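Side-chain contacts in glucose-6-phosphate 1-dehydrogenase (Kluyveromyces lactis, PDB 7E6I), which catalyses the NADP(+)-dependent oxidation of glucose 6-phosphate to 6-phosphogluconolactone, the rate-limiting first step of the oxidative pentose phosphate pathway: residues T12-S17 with G89-D94; I45-S50 with L98-I103; K191-M196 with L368-Q373; D362-E367 with N393-L398. All blocks are in the same frame, centred on the assembly; numbering follows the deposited sequence.

Contact 1 (T12-S17 with G89-D94); sequences TIFGAS and GPYDSD
Phe-14, the last residue of strand 10-14, meets the side chain of Tyr-91 rim to rim. Its CD2 stands 3.9 Å from Tyr-91 CE1 and 4.0 Å from Tyr-91 CD1. Phe-14 CD2 and Tyr-91 CE1 each lie near the plane of the opposing ring, so this is contact between ring edges and not a stack. The two side chains pass one another pointing opposite ways. Phe-14 places its CG beside the backbone N (chi1 -79°), which brings the ring to the edge of Tyr-91. Helix 126-139 backs both rings, with Val-132 touching each of them. At Gly-15 the chain leaves the strand with a positive phi of 75°, and the phenol oxygen arrives here: Tyr-91 OH lies 3.2 Å from Gly-15 CA. Gly-15 opens the sequence GASGDLS, the dinucleotide-binding fingerprint of this family, and Ala-16 and Ser-17 continue it; residues Gly-15 to Lys-22 probably bind NADP(+). The Tyr-91 side chain also lies beside that of Arg-49, which probably binds NADP(+) as well. A leucine in place of Tyr-91 would probably remove the oxygen that touches Gly-15 and leave a gap beside the edge of the Phe-14 ring. The contact is therefore divided chemically: an apolar base of aromatic edges in the Rossmann core, and a phenol oxygen carried forward to the turn of the probable cofactor loop.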
loop_
_atom_site.group_PDB
_atom_site.type_symbol
_atom_site.label_atom_id
_atom_site.label_comp_id
_atom_site.label_asym_id
_atom_site.label_seq_id
_atom_site.Cartn_x
_atom_site.Cartn_y
_atom_site.Cartn_z
ATOM N N THR A 12 17.841 12.795 -4.760
ATOM C CA THR A 12 18.715 12.298 -3.703
ATOM C C THR A 12 17.990 11.216 -2.912
ATOM O O THR A 12 16.904 11.459 -2.380
ATOM C CB THR A 12 19.160 13.420 -2.767
ATOM O OG1 THR A 12 19.658 14.521 -3.529
ATOM C CG2 THR A 12 20.243 12.920 -1.841
ATOM N N ILE A 13 18.602 10.037 -2.819
ATOM C CA ILE A 13 18.053 8.907 -2.067
ATOM C C ILE A 13 18.834 8.805 -0.763
ATOM O O ILE A 13 19.961 8.303 -0.738
ATOM C CB ILE A 13 18.122 7.594 -2.854
ATOM C CG1 ILE A 13 17.309 7.681 -4.142
ATOM C CG2 ILE A 13 17.596 6.442 -2.014
ATOM C CD1 ILE A 13 18.101 8.214 -5.306
ATOM N N PHE A 14 18.231 9.264 0.325
ATOM C CA PHE A 14 18.833 9.109 1.638
ATOM C C PHE A 14 18.657 7.680 2.137
ATOM O O PHE A 14 17.660 7.015 1.844
ATOM C CB PHE A 14 18.222 10.096 2.625
ATOM C CG PHE A 14 18.781 11.490 2.506
ATOM C CD1 PHE A 14 18.297 12.369 1.547
ATOM C CD2 PHE A 14 19.784 11.924 3.357
ATOM C CE1 PHE A 14 18.809 13.656 1.443
ATOM C CE2 PHE A 14 20.296 13.202 3.256
ATOM C CZ PHE A 14 19.811 14.072 2.297
ATOM N N GLY A 15 19.641 7.211 2.902
ATOM C CA GLY A 15 19.674 5.815 3.281
ATOM C C GLY A 15 20.093 4.915 2.145
ATOM O O GLY A 15 19.683 3.752 2.097
ATOM N N ALA A 16 20.909 5.424 1.220
ATOM C CA ALA A 16 21.112 4.754 -0.061
ATOM C C ALA A 16 21.734 3.371 0.066
ATOM O O ALA A 16 21.594 2.559 -0.852
ATOM C CB ALA A 16 21.978 5.622 -0.965
ATOM N N SER A 17 22.414 3.083 1.164
ATOM C CA SER A 17 23.089 1.806 1.345
ATOM C C SER A 17 22.178 0.716 1.894
ATOM O O SER A 17 22.583 -0.451 1.938
ATOM C CB SER A 17 24.286 1.994 2.280
ATOM O OG SER A 17 23.852 2.560 3.512
ATOM N N GLY A 89 28.028 11.022 4.518
ATOM C CA GLY A 89 27.877 12.021 5.541
ATOM C C GLY A 89 26.864 11.597 6.574
ATOM O O GLY A 89 26.035 10.711 6.340
ATOM N N PRO A 90 26.913 12.218 7.748
ATOM C CA PRO A 90 25.942 11.893 8.792
ATOM C C PRO A 90 24.594 12.522 8.489
ATOM O O PRO A 90 24.493 13.531 7.786
ATOM C CB PRO A 90 26.570 12.496 10.053
ATOM C CG PRO A 90 27.394 13.641 9.551
ATOM C CD PRO A 90 27.832 13.301 8.151
ATOM N N TYR A 91 23.540 11.889 9.008
ATOM C CA TYR A 91 22.224 12.520 8.958
ATOM C C TYR A 91 22.066 13.567 10.050
ATOM O O TYR A 91 21.187 14.432 9.947
ATOM C CB TYR A 91 21.108 11.474 9.092
ATOM C CG TYR A 91 21.226 10.286 8.157
ATOM C CD1 TYR A 91 21.180 10.455 6.776
ATOM C CD2 TYR A 91 21.363 8.999 8.655
ATOM C CE1 TYR A 91 21.290 9.370 5.915
ATOM C CE2 TYR A 91 21.467 7.909 7.810
ATOM C CZ TYR A 91 21.439 8.097 6.441
ATOM O OH TYR A 91 21.549 7.009 5.600
ATOM N N ASP A 92 22.940 13.518 11.056
ATOM C CA ASP A 92 22.860 14.232 12.322
ATOM C C ASP A 92 23.447 15.638 12.279
ATOM O O ASP A 92 23.284 16.385 13.251
ATOM C CB ASP A 92 23.616 13.421 13.383
ATOM C CG ASP A 92 22.917 13.401 14.708
ATOM O OD1 ASP A 92 22.352 12.346 15.066
ATOM O OD2 ASP A 92 22.946 14.437 15.405
ATOM N N SER A 93 24.143 16.011 11.206
ATOM C CA SER A 93 25.012 17.177 11.248
ATOM C C SER A 93 25.037 17.871 9.896
ATOM O O SER A 93 24.953 17.229 8.846
ATOM C CB SER A 93 26.437 16.783 11.663
ATOM O OG SER A 93 27.100 17.859 12.305
ATOM N N ASP A 94 25.226 19.193 9.942
ATOM C CA ASP A 94 25.022 20.042 8.774
ATOM C C ASP A 94 26.108 19.908 7.713
ATOM O O ASP A 94 25.896 20.357 6.583
ATOM C CB ASP A 94 24.936 21.513 9.193
ATOM C CG ASP A 94 23.993 21.745 10.364
ATOM O OD1 ASP A 94 22.871 21.184 10.382
ATOM O OD2 ASP A 94 24.371 22.517 11.265
#

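Contact 2 (I45-S50 with L98-I103); sequences IGYARS and LELKKI
Leu-100 divides its two methyl groups between Ile-45 and Tyr-47. Its CD1 lies 3.8 Å from Ile-45 CG2 and 4.1 Å from Ile-45 CD1, so the branch methyl and the chain end of the isoleucine both touch one leucine methyl as the two side chains run alongside in opposite senses. The other methyl, Leu-100 CD2, comes obliquely to the ring of Tyr-47, 4.2 Å from its CD2. With CG trans to the backbone N (chi1 -175°), Leu-100 reaches from the helix toward the strand and can offer a methyl to each residue. One turn on, Ile-103 adds a looser flank, its CG2 coming only to 4.6 Å from Ile-45 CD1. The polar end of Tyr-47 looks elsewhere: its OH is hydrogen-bonded to Pro-90 O, which probably helps to hold the ring, while the ring itself meets that of Phe-14 with the planes about 35° apart. Strand 43-48 runs between strands 10-14 and 84-88 of the parallel Rossmann sheet. Helix 94-110 belongs to the beta-alpha-beta crossover from strand 84-88 to strand 117-122, and Leu-100 also touches Thr-12 and Phe-14 of the neighbouring strand 10-14.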
loop_
_atom_site.group_PDB
_atom_site.type_symbol
_atom_site.label_atom_id
_atom_site.label_comp_id
_atom_site.label_asym_id
_atom_site.label_seq_id
_atom_site.Cartn_x
_atom_site.Cartn_y
_atom_site.Cartn_z
ATOM N N ILE A 45 21.617 10.884 -6.766
ATOM C CA ILE A 45 22.616 10.950 -5.697
ATOM C C ILE A 45 22.164 10.074 -4.532
ATOM O O ILE A 45 21.084 10.300 -3.962
ATOM C CB ILE A 45 22.829 12.386 -5.202
ATOM C CG1 ILE A 45 23.242 13.320 -6.335
ATOM C CG2 ILE A 45 23.848 12.402 -4.096
ATOM C CD1 ILE A 45 23.277 14.767 -5.901
ATOM N N GLY A 46 23.000 9.120 -4.146
ATOM C CA GLY A 46 22.755 8.309 -2.979
ATOM C C GLY A 46 23.561 8.815 -1.800
ATOM O O GLY A 46 24.780 8.935 -1.883
ATOM N N TYR A 47 22.873 9.093 -0.696
ATOM C CA TYR A 47 23.475 9.629 0.519
ATOM C C TYR A 47 23.271 8.643 1.664
ATOM O O TYR A 47 22.163 8.130 1.853
ATOM C CB TYR A 47 22.851 10.999 0.854
ATOM C CG TYR A 47 23.419 11.770 2.037
ATOM C CD1 TYR A 47 23.248 11.322 3.339
ATOM C CD2 TYR A 47 24.073 12.981 1.850
ATOM C CE1 TYR A 47 23.748 12.039 4.415
ATOM C CE2 TYR A 47 24.575 13.704 2.920
ATOM C CZ TYR A 47 24.409 13.232 4.197
ATOM O OH TYR A 47 24.912 13.951 5.262
ATOM N N ALA A 48 24.342 8.383 2.422
ATOM C CA ALA A 48 24.304 7.565 3.637
ATOM C C ALA A 48 25.586 7.813 4.436
ATOM O O ALA A 48 26.506 8.494 3.975
ATOM C CB ALA A 48 24.125 6.075 3.322
ATOM N N ARG A 49 25.625 7.265 5.658
ATOM C CA ARG A 49 26.748 7.530 6.557
ATOM C C ARG A 49 28.007 6.786 6.129
ATOM O O ARG A 49 29.108 7.343 6.201
ATOM C CB ARG A 49 26.381 7.164 8.001
ATOM C CG ARG A 49 24.971 7.612 8.433
ATOM C CD ARG A 49 24.200 6.588 9.313
ATOM N NE ARG A 49 24.292 5.193 8.874
ATOM C CZ ARG A 49 23.643 4.635 7.840
ATOM N NH1 ARG A 49 22.838 5.370 7.067
ATOM N NH2 ARG A 49 23.813 3.367 7.530
ATOM N N SER A 50 27.871 5.535 5.687
ATOM C CA SER A 50 29.031 4.740 5.302
ATOM C C SER A 50 29.804 5.425 4.185
ATOM O O SER A 50 29.292 6.278 3.460
ATOM C CB SER A 50 28.630 3.347 4.818
ATOM O OG SER A 50 28.063 2.568 5.851
ATOM N N LEU A 98 25.534 20.584 3.667
ATOM C CA LEU A 98 26.209 21.672 2.972
ATOM C C LEU A 98 27.084 21.138 1.848
ATOM O O LEU A 98 27.127 21.719 0.759
ATOM C CB LEU A 98 27.024 22.498 3.957
ATOM C CG LEU A 98 26.135 23.163 5.006
ATOM C CD1 LEU A 98 26.949 23.660 6.184
ATOM C CD2 LEU A 98 25.322 24.287 4.374
ATOM N N GLU A 99 27.771 20.020 2.081
ATOM C CA GLU A 99 28.499 19.385 0.986
ATOM C C GLU A 99 27.548 18.954 -0.128
ATOM O O GLU A 99 27.839 19.155 -1.312
ATOM C CB GLU A 99 29.307 18.195 1.510
ATOM C CG GLU A 99 30.529 18.576 2.353
ATOM C CD GLU A 99 31.043 17.428 3.228
ATOM O OE1 GLU A 99 30.438 16.326 3.204
ATOM O OE2 GLU A 99 32.059 17.631 3.945
ATOM N N LEU A 100 26.396 18.373 0.233
ATOM C CA LEU A 100 25.397 18.011 -0.771
ATOM C C LEU A 100 24.844 19.247 -1.472
ATOM O O LEU A 100 24.705 19.258 -2.700
ATOM C CB LEU A 100 24.272 17.199 -0.122
ATOM C CG LEU A 100 23.149 16.605 -0.987
ATOM C CD1 LEU A 100 23.633 15.503 -1.926
ATOM C CD2 LEU A 100 22.035 16.087 -0.096
ATOM N N LYS A 101 24.543 20.304 -0.710
ATOM C CA LYS A 101 24.101 21.560 -1.309
ATOM C C LYS A 101 25.076 22.056 -2.366
ATOM O O LYS A 101 24.665 22.710 -3.328
ATOM C CB LYS A 101 23.906 22.611 -0.211
ATOM C CG LYS A 101 23.594 24.043 -0.670
ATOM C CD LYS A 101 23.101 24.851 0.535
ATOM C CE LYS A 101 23.451 26.326 0.476
ATOM N NZ LYS A 101 23.250 26.931 -0.873
ATOM N N LYS A 102 26.366 21.732 -2.223
ATOM C CA LYS A 102 27.366 22.192 -3.185
ATOM C C LYS A 102 27.378 21.325 -4.438
ATOM O O LYS A 102 27.394 21.846 -5.559
ATOM C CB LYS A 102 28.754 22.216 -2.542
ATOM N N ILE A 103 27.386 20.000 -4.269
ATOM C CA ILE A 103 27.266 19.107 -5.421
ATOM C C ILE A 103 26.064 19.495 -6.270
ATOM O O ILE A 103 26.146 19.546 -7.505
ATOM C CB ILE A 103 27.171 17.641 -4.960
ATOM C CG1 ILE A 103 28.156 17.370 -3.821
ATOM C CG2 ILE A 103 27.401 16.686 -6.135
ATOM C CD1 ILE A 103 28.304 15.905 -3.479
#

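Contact 3 (K191-M196 with L368-Q373); sequences KNLLLM and LVIRIQ. With BG6 (6-O-phosphono-beta-D-glucopyranose), chain B.
Ile-370 CD1 is the point where strand 367-373 is packed most closely against helix 193-198. Met-196 reaches it tip to tip, CE lying 3.5 Å and SD 4.0 Å from Ile-370 CD1. The methionine chain is extended as far as SD and then bends (chi3 48°), which turns the methyl group onto the isoleucine. From the preceding turn of the helix Leu-193 comes across at a slant, its CD2 lying 3.9 Å from Ile-370 CD1 and 4.1 Å from Ile-370 CG2. One leucine methyl thus touches both branches of the isoleucine, while Met-196 touches its end alone. The packing thins quickly along the strand. Leu-368 CD2 stays 4.9 Å from Met-196 CE. On the other flank Ile-372 CD1 is 5.5 Å from Leu-193 CD1. The far side of the helix, at Leu-195, is exposed. At the end of the strand a classic beta bulge sets Ile-372 and Gln-373 together opposite Val-346, and the chemistry changes. The Gln-373 chain runs extended beyond CG, which brings its amide to the phosphate, and its NE2 donates to O1P of glucose 6-phosphate (2.7 Å, N-H...O angle 153°). Its OE1 accepts from Lys-187 NZ, which also binds the substrate, so both ends of the amide are engaged and its flip is probably fixed. His-183, Glu-221, Asp-240, His-245 and Lys-339 also hydrogen-bond to the sugar phosphate. One short strand thus joins a purely apolar seam with the helix to a polar hand on the substrate's phosphate, the amide supplying a neutral donor beside the lysine.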
loop_
_atom_site.group_PDB
_atom_site.type_symbol
_atom_site.label_atom_id
_atom_site.label_comp_id
_atom_site.label_asym_id
_atom_site.label_seq_id
_atom_site.Cartn_x
_atom_site.Cartn_y
_atom_site.Cartn_z
ATOM N N LYS A 191 -5.070 0.938 -8.619
ATOM C CA LYS A 191 -5.270 2.188 -9.352
ATOM C C LYS A 191 -6.473 2.147 -10.292
ATOM O O LYS A 191 -7.008 3.204 -10.631
ATOM C CB LYS A 191 -4.009 2.556 -10.142
ATOM C CG LYS A 191 -2.832 2.959 -9.263
ATOM C CD LYS A 191 -1.696 3.602 -10.072
ATOM C CE LYS A 191 -0.986 2.594 -10.974
ATOM N NZ LYS A 191 -0.196 3.281 -12.042
ATOM N N ASN A 192 -6.925 0.968 -10.710
ATOM C CA ASN A 192 -8.110 0.885 -11.556
ATOM C C ASN A 192 -9.432 1.029 -10.796
ATOM O O ASN A 192 -10.474 1.160 -11.448
ATOM C CB ASN A 192 -8.142 -0.456 -12.293
ATOM C CG ASN A 192 -6.932 -0.679 -13.178
ATOM O OD1 ASN A 192 -6.380 0.261 -13.746
ATOM N ND2 ASN A 192 -6.523 -1.935 -13.313
ATOM N N LEU A 193 -9.435 0.969 -9.455
ATOM C CA LEU A 193 -10.692 0.770 -8.740
ATOM C C LEU A 193 -11.670 1.920 -8.963
ATOM O O LEU A 193 -12.871 1.692 -9.148
ATOM C CB LEU A 193 -10.439 0.575 -7.242
ATOM C CG LEU A 193 -9.776 -0.736 -6.810
ATOM C CD1 LEU A 193 -9.516 -0.741 -5.306
ATOM C CD2 LEU A 193 -10.599 -1.944 -7.219
ATOM N N LEU A 194 -11.190 3.163 -8.927
ATOM C CA LEU A 194 -12.116 4.291 -8.983
ATOM C C LEU A 194 -12.830 4.354 -10.329
ATOM O O LEU A 194 -14.051 4.553 -10.398
ATOM C CB LEU A 194 -11.371 5.591 -8.705
ATOM C CG LEU A 194 -10.994 5.788 -7.241
ATOM C CD1 LEU A 194 -10.388 7.160 -7.034
ATOM C CD2 LEU A 194 -12.215 5.608 -6.360
ATOM N N LEU A 195 -12.082 4.190 -11.412
ATOM C CA LEU A 195 -12.697 4.307 -12.729
ATOM C C LEU A 195 -13.582 3.109 -13.008
ATOM O O LEU A 195 -14.632 3.238 -13.646
ATOM C CB LEU A 195 -11.609 4.448 -13.787
ATOM C CG LEU A 195 -11.980 4.879 -15.196
ATOM C CD1 LEU A 195 -13.198 5.826 -15.225
ATOM C CD2 LEU A 195 -10.730 5.527 -15.804
ATOM N N MET A 196 -13.165 1.931 -12.532
ATOM C CA MET A 196 -13.975 0.726 -12.654
ATOM C C MET A 196 -15.362 0.918 -12.067
ATOM O O MET A 196 -16.365 0.570 -12.698
ATOM C CB MET A 196 -13.273 -0.433 -11.965
ATOM C CG MET A 196 -13.739 -1.806 -12.402
ATOM S SD MET A 196 -13.346 -3.015 -11.122
ATOM C CE MET A 196 -13.974 -2.170 -9.670
ATOM N N LEU A 368 -18.989 -10.061 -7.084
ATOM C CA LEU A 368 -17.899 -9.443 -7.817
ATOM C C LEU A 368 -16.625 -9.679 -7.032
ATOM O O LEU A 368 -16.568 -9.356 -5.841
ATOM C CB LEU A 368 -18.130 -7.938 -8.008
ATOM C CG LEU A 368 -16.925 -7.134 -8.523
ATOM C CD1 LEU A 368 -16.590 -7.564 -9.930
ATOM C CD2 LEU A 368 -17.187 -5.613 -8.454
ATOM N N VAL A 369 -15.612 -10.235 -7.696
ATOM C CA VAL A 369 -14.301 -10.469 -7.109
ATOM C C VAL A 369 -13.265 -9.709 -7.925
ATOM O O VAL A 369 -13.219 -9.836 -9.154
ATOM C CB VAL A 369 -13.960 -11.967 -7.056
ATOM C CG1 VAL A 369 -12.503 -12.161 -6.647
ATOM C CG2 VAL A 369 -14.899 -12.701 -6.096
ATOM N N ILE A 370 -12.444 -8.920 -7.247
ATOM C CA ILE A 370 -11.341 -8.191 -7.864
ATOM C C ILE A 370 -10.053 -8.730 -7.252
ATOM O O ILE A 370 -9.791 -8.505 -6.065
ATOM C CB ILE A 370 -11.469 -6.676 -7.641
ATOM C CG1 ILE A 370 -12.835 -6.192 -8.127
ATOM C CG2 ILE A 370 -10.339 -5.919 -8.326
ATOM C CD1 ILE A 370 -13.217 -4.874 -7.558
ATOM N N ARG A 371 -9.258 -9.468 -8.033
ATOM C CA ARG A 371 -7.970 -9.945 -7.545
ATOM C C ARG A 371 -6.911 -8.882 -7.790
ATOM O O ARG A 371 -6.632 -8.528 -8.938
ATOM C CB ARG A 371 -7.524 -11.256 -8.190
ATOM C CG ARG A 371 -6.453 -11.952 -7.320
ATOM C CD ARG A 371 -6.224 -13.384 -7.681
ATOM N NE ARG A 371 -6.819 -14.279 -6.701
ATOM C CZ ARG A 371 -7.132 -15.542 -6.971
ATOM N NH1 ARG A 371 -6.895 -16.017 -8.191
ATOM N NH2 ARG A 371 -7.689 -16.329 -6.043
ATOM N N ILE A 372 -6.305 -8.398 -6.710
ATOM C CA ILE A 372 -5.223 -7.436 -6.864
ATOM C C ILE A 372 -3.917 -8.146 -7.167
ATOM O O ILE A 372 -3.123 -7.686 -7.996
ATOM C CB ILE A 372 -5.132 -6.566 -5.607
ATOM C CG1 ILE A 372 -6.318 -5.610 -5.583
ATOM C CG2 ILE A 372 -3.780 -5.846 -5.535
ATOM C CD1 ILE A 372 -6.968 -5.546 -4.262
ATOM N N GLN A 373 -3.691 -9.289 -6.529
ATOM C CA GLN A 373 -2.479 -10.063 -6.731
ATOM C C GLN A 373 -2.727 -11.458 -6.188
ATOM O O GLN A 373 -3.479 -11.609 -5.220
ATOM C CB GLN A 373 -1.281 -9.403 -6.033
ATOM C CG GLN A 373 -1.287 -9.496 -4.522
ATOM C CD GLN A 373 -0.212 -8.608 -3.901
ATOM O OE1 GLN A 373 0.109 -7.547 -4.434
ATOM N NE2 GLN A 373 0.346 -9.042 -2.775
HETATM C C1 BG6 B . 4.403 -4.782 4.158
HETATM C C2 BG6 B . 4.234 -5.671 5.389
HETATM O O1 BG6 B . 3.929 -3.507 4.336
HETATM O O5 BG6 B . 3.635 -5.378 3.015
HETATM C C3 BG6 B . 4.655 -7.072 5.112
HETATM O O2 BG6 B . 4.972 -5.160 6.507
HETATM C C4 BG6 B . 3.871 -7.659 3.984
HETATM O O3 BG6 B . 4.427 -7.907 6.280
HETATM C C5 BG6 B . 3.994 -6.786 2.734
HETATM O O4 BG6 B . 4.351 -8.986 3.735
HETATM C C6 BG6 B . 3.092 -7.224 1.613
HETATM O O6 BG6 B . 3.287 -6.335 0.529
HETATM P P BG6 B . 3.121 -6.936 -1.010
HETATM O O1P BG6 B . 1.747 -7.575 -0.955
HETATM O O2P BG6 B . 4.223 -7.930 -1.263
HETATM O O3P BG6 B . 3.207 -5.855 -2.087
#

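Contact 4 (D362-E367 with N393-L398); sequences DIPNNE and NQTTEL
Asn-393 lies against Ile-363 along its whole side chain. Its CB comes first, 3.4 Å from Ile-363 CD1. Next, CG stands 3.2 Å from Ile-363 CG1, which sits over the face of the amide; this is unusually short for two carbons, and its detail is doubtful. At the tip the amide divides. OD1 is 3.6 Å from Ile-363 CG1 and accepts a weak hydrogen bond from Ala-384 N. ND2 is 3.3 Å from Ile-363 CG1, reaches within 3.9 Å of Pro-364 CD, and hydrogen-bonds to Asn-383 OD1. A chi1 of -180°, CG opposite the backbone N, lays the face of the amide against Ile-363 CG1. Two residues along, Thr-395 adds a methyl contact: its CG2 is modelled 3.3 Å from Pro-364 CG, again doubtfully short. Replacing Asn-393 by an alanine would probably leave Asn-383 OD1 without this donor and take away the flat group that Ile-363 CG1 packs on. Asn-383 also works from its other end, its ND2 donating to Pro-364 O, so one amide ties both segments together. The loop through residues 362-366 leads into strand 367-373, which is separated from the outermost strand 393-401 by strand 377-385. Loop and edge strand thus meet across the middle strand of an antiparallel meander, at the edge of the large mixed sheet of the C-terminal domain, on its surface and near Lys-381 of the probable second NADP(+) site.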
loop_
_atom_site.group_PDB
_atom_site.type_symbol
_atom_site.label_atom_id
_atom_site.label_comp_id
_atom_site.label_asym_id
_atom_site.label_seq_id
_atom_site.Cartn_x
_atom_site.Cartn_y
_atom_site.Cartn_z
ATOM N N ASP A 362 -35.045 -17.573 -7.205
ATOM C CA ASP A 362 -34.587 -18.915 -6.885
ATOM C C ASP A 362 -33.194 -19.131 -7.453
ATOM O O ASP A 362 -32.925 -20.162 -8.078
ATOM C CB ASP A 362 -35.565 -19.936 -7.476
ATOM C CG ASP A 362 -35.726 -19.779 -8.985
ATOM O OD1 ASP A 362 -35.671 -18.620 -9.457
ATOM O OD2 ASP A 362 -35.910 -20.798 -9.695
ATOM N N ILE A 363 -32.300 -18.174 -7.221
ATOM C CA ILE A 363 -31.115 -17.967 -8.048
ATOM C C ILE A 363 -30.031 -17.399 -7.145
ATOM O O ILE A 363 -30.337 -16.609 -6.248
ATOM C CB ILE A 363 -31.467 -17.039 -9.228
ATOM C CG1 ILE A 363 -31.463 -17.809 -10.532
ATOM C CG2 ILE A 363 -30.637 -15.766 -9.296
ATOM C CD1 ILE A 363 -32.820 -18.423 -10.826
ATOM N N PRO A 364 -28.770 -17.765 -7.318
ATOM C CA PRO A 364 -27.740 -17.283 -6.386
ATOM C C PRO A 364 -27.434 -15.795 -6.548
ATOM O O PRO A 364 -27.644 -15.194 -7.604
ATOM C CB PRO A 364 -26.513 -18.142 -6.713
ATOM C CG PRO A 364 -26.815 -18.841 -7.974
ATOM C CD PRO A 364 -28.252 -18.665 -8.358
ATOM N N ASN A 365 -26.958 -15.205 -5.453
ATOM C CA ASN A 365 -26.531 -13.814 -5.442
ATOM C C ASN A 365 -25.441 -13.567 -6.472
ATOM O O ASN A 365 -24.510 -14.364 -6.617
ATOM C CB ASN A 365 -26.002 -13.425 -4.059
ATOM C CG ASN A 365 -26.975 -13.757 -2.940
ATOM O OD1 ASN A 365 -27.281 -14.923 -2.686
ATOM N ND2 ASN A 365 -27.459 -12.732 -2.260
ATOM N N ASN A 366 -25.562 -12.450 -7.188
ATOM C CA ASN A 366 -24.426 -11.932 -7.926
ATOM C C ASN A 366 -23.296 -11.578 -6.981
ATOM O O ASN A 366 -23.502 -11.231 -5.817
ATOM C CB ASN A 366 -24.803 -10.698 -8.726
ATOM C CG ASN A 366 -25.866 -10.989 -9.712
ATOM O OD1 ASN A 366 -27.003 -10.549 -9.566
ATOM N ND2 ASN A 366 -25.524 -11.778 -10.718
ATOM N N GLU A 367 -22.091 -11.624 -7.523
ATOM C CA GLU A 367 -20.885 -11.514 -6.736
ATOM C C GLU A 367 -19.821 -10.931 -7.642
ATOM O O GLU A 367 -19.776 -11.245 -8.832
ATOM C CB GLU A 367 -20.481 -12.886 -6.199
ATOM C CG GLU A 367 -19.794 -12.859 -4.871
ATOM C CD GLU A 367 -19.857 -14.210 -4.147
ATOM O OE1 GLU A 367 -20.973 -14.750 -3.884
ATOM O OE2 GLU A 367 -18.770 -14.727 -3.838
ATOM N N ASN A 393 -32.081 -21.769 -14.625
ATOM C CA ASN A 393 -30.954 -20.874 -14.480
ATOM C C ASN A 393 -29.670 -21.679 -14.429
ATOM O O ASN A 393 -29.617 -22.752 -13.830
ATOM C CB ASN A 393 -31.071 -20.037 -13.214
ATOM C CG ASN A 393 -29.898 -19.079 -13.037
ATOM O OD1 ASN A 393 -29.801 -18.089 -13.743
ATOM N ND2 ASN A 393 -29.021 -19.360 -12.090
ATOM N N GLN A 394 -28.633 -21.160 -15.051
ATOM C CA GLN A 394 -27.303 -21.601 -14.713
ATOM C C GLN A 394 -26.452 -20.387 -14.421
ATOM O O GLN A 394 -26.628 -19.322 -15.024
ATOM C CB GLN A 394 -26.706 -22.442 -15.813
ATOM C CG GLN A 394 -26.803 -21.805 -17.197
ATOM C CD GLN A 394 -26.121 -22.674 -18.242
ATOM O OE1 GLN A 394 -26.202 -23.876 -18.196
ATOM N NE2 GLN A 394 -25.393 -22.064 -19.130
ATOM N N THR A 395 -25.570 -20.547 -13.453
ATOM C CA THR A 395 -24.725 -19.464 -13.023
ATOM C C THR A 395 -23.436 -19.512 -13.818
ATOM O O THR A 395 -22.866 -20.578 -14.053
ATOM C CB THR A 395 -24.467 -19.554 -11.527
ATOM O OG1 THR A 395 -23.402 -20.465 -11.289
ATOM C CG2 THR A 395 -25.687 -20.095 -10.865
ATOM N N THR A 396 -23.011 -18.344 -14.257
ATOM C CA THR A 396 -21.905 -18.177 -15.176
ATOM C C THR A 396 -20.864 -17.304 -14.495
ATOM O O THR A 396 -21.211 -16.280 -13.901
ATOM C CB THR A 396 -22.403 -17.514 -16.454
ATOM O OG1 THR A 396 -23.332 -18.394 -17.103
ATOM C CG2 THR A 396 -21.238 -17.182 -17.377
ATOM N N GLU A 397 -19.604 -17.725 -14.557
ATOM C CA GLU A 397 -18.480 -16.905 -14.124
ATOM C C GLU A 397 -17.910 -16.169 -15.328
ATOM O O GLU A 397 -17.379 -16.800 -16.243
ATOM C CB GLU A 397 -17.399 -17.767 -13.483
ATOM C CG GLU A 397 -17.154 -17.473 -12.023
ATOM C CD GLU A 397 -15.914 -18.166 -11.495
ATOM O OE1 GLU A 397 -16.064 -19.184 -10.779
ATOM O OE2 GLU A 397 -14.792 -17.689 -11.806
ATOM N N LEU A 398 -18.007 -14.841 -15.329
ATOM C CA LEU A 398 -17.400 -14.033 -16.376
ATOM C C LEU A 398 -15.979 -13.661 -15.981
ATOM O O LEU A 398 -15.747 -13.147 -14.886
ATOM C CB LEU A 398 -18.229 -12.778 -16.635
ATOM C CG LEU A 398 -19.593 -13.032 -17.289
ATOM C CD1 LEU A 398 -20.178 -11.726 -17.860
ATOM C CD2 LEU A 398 -19.496 -14.128 -18.361
#

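From the N terminus, contact 1 joins the end of the first Rossmann strand to the loop after strand 84-88, and contact 2 opens between the two segments of contact 1 and closes beyond the second, so the two cross. They touch, since strands 10-14 and 43-48 are neighbours and Pro-90 O meets Tyr-47 OH. Both close before contact 3 opens; its centre lies about 38 Å from that of contact 1, across the chain's centre. Contact 3 spans 171 residues and ties helix 193-198 to the mixed sheet. Contact 4 opens just ahead of segment 368-373 and closes beyond it, crossing contact 3; the adjoining segments 362-367 and 368-373 link them.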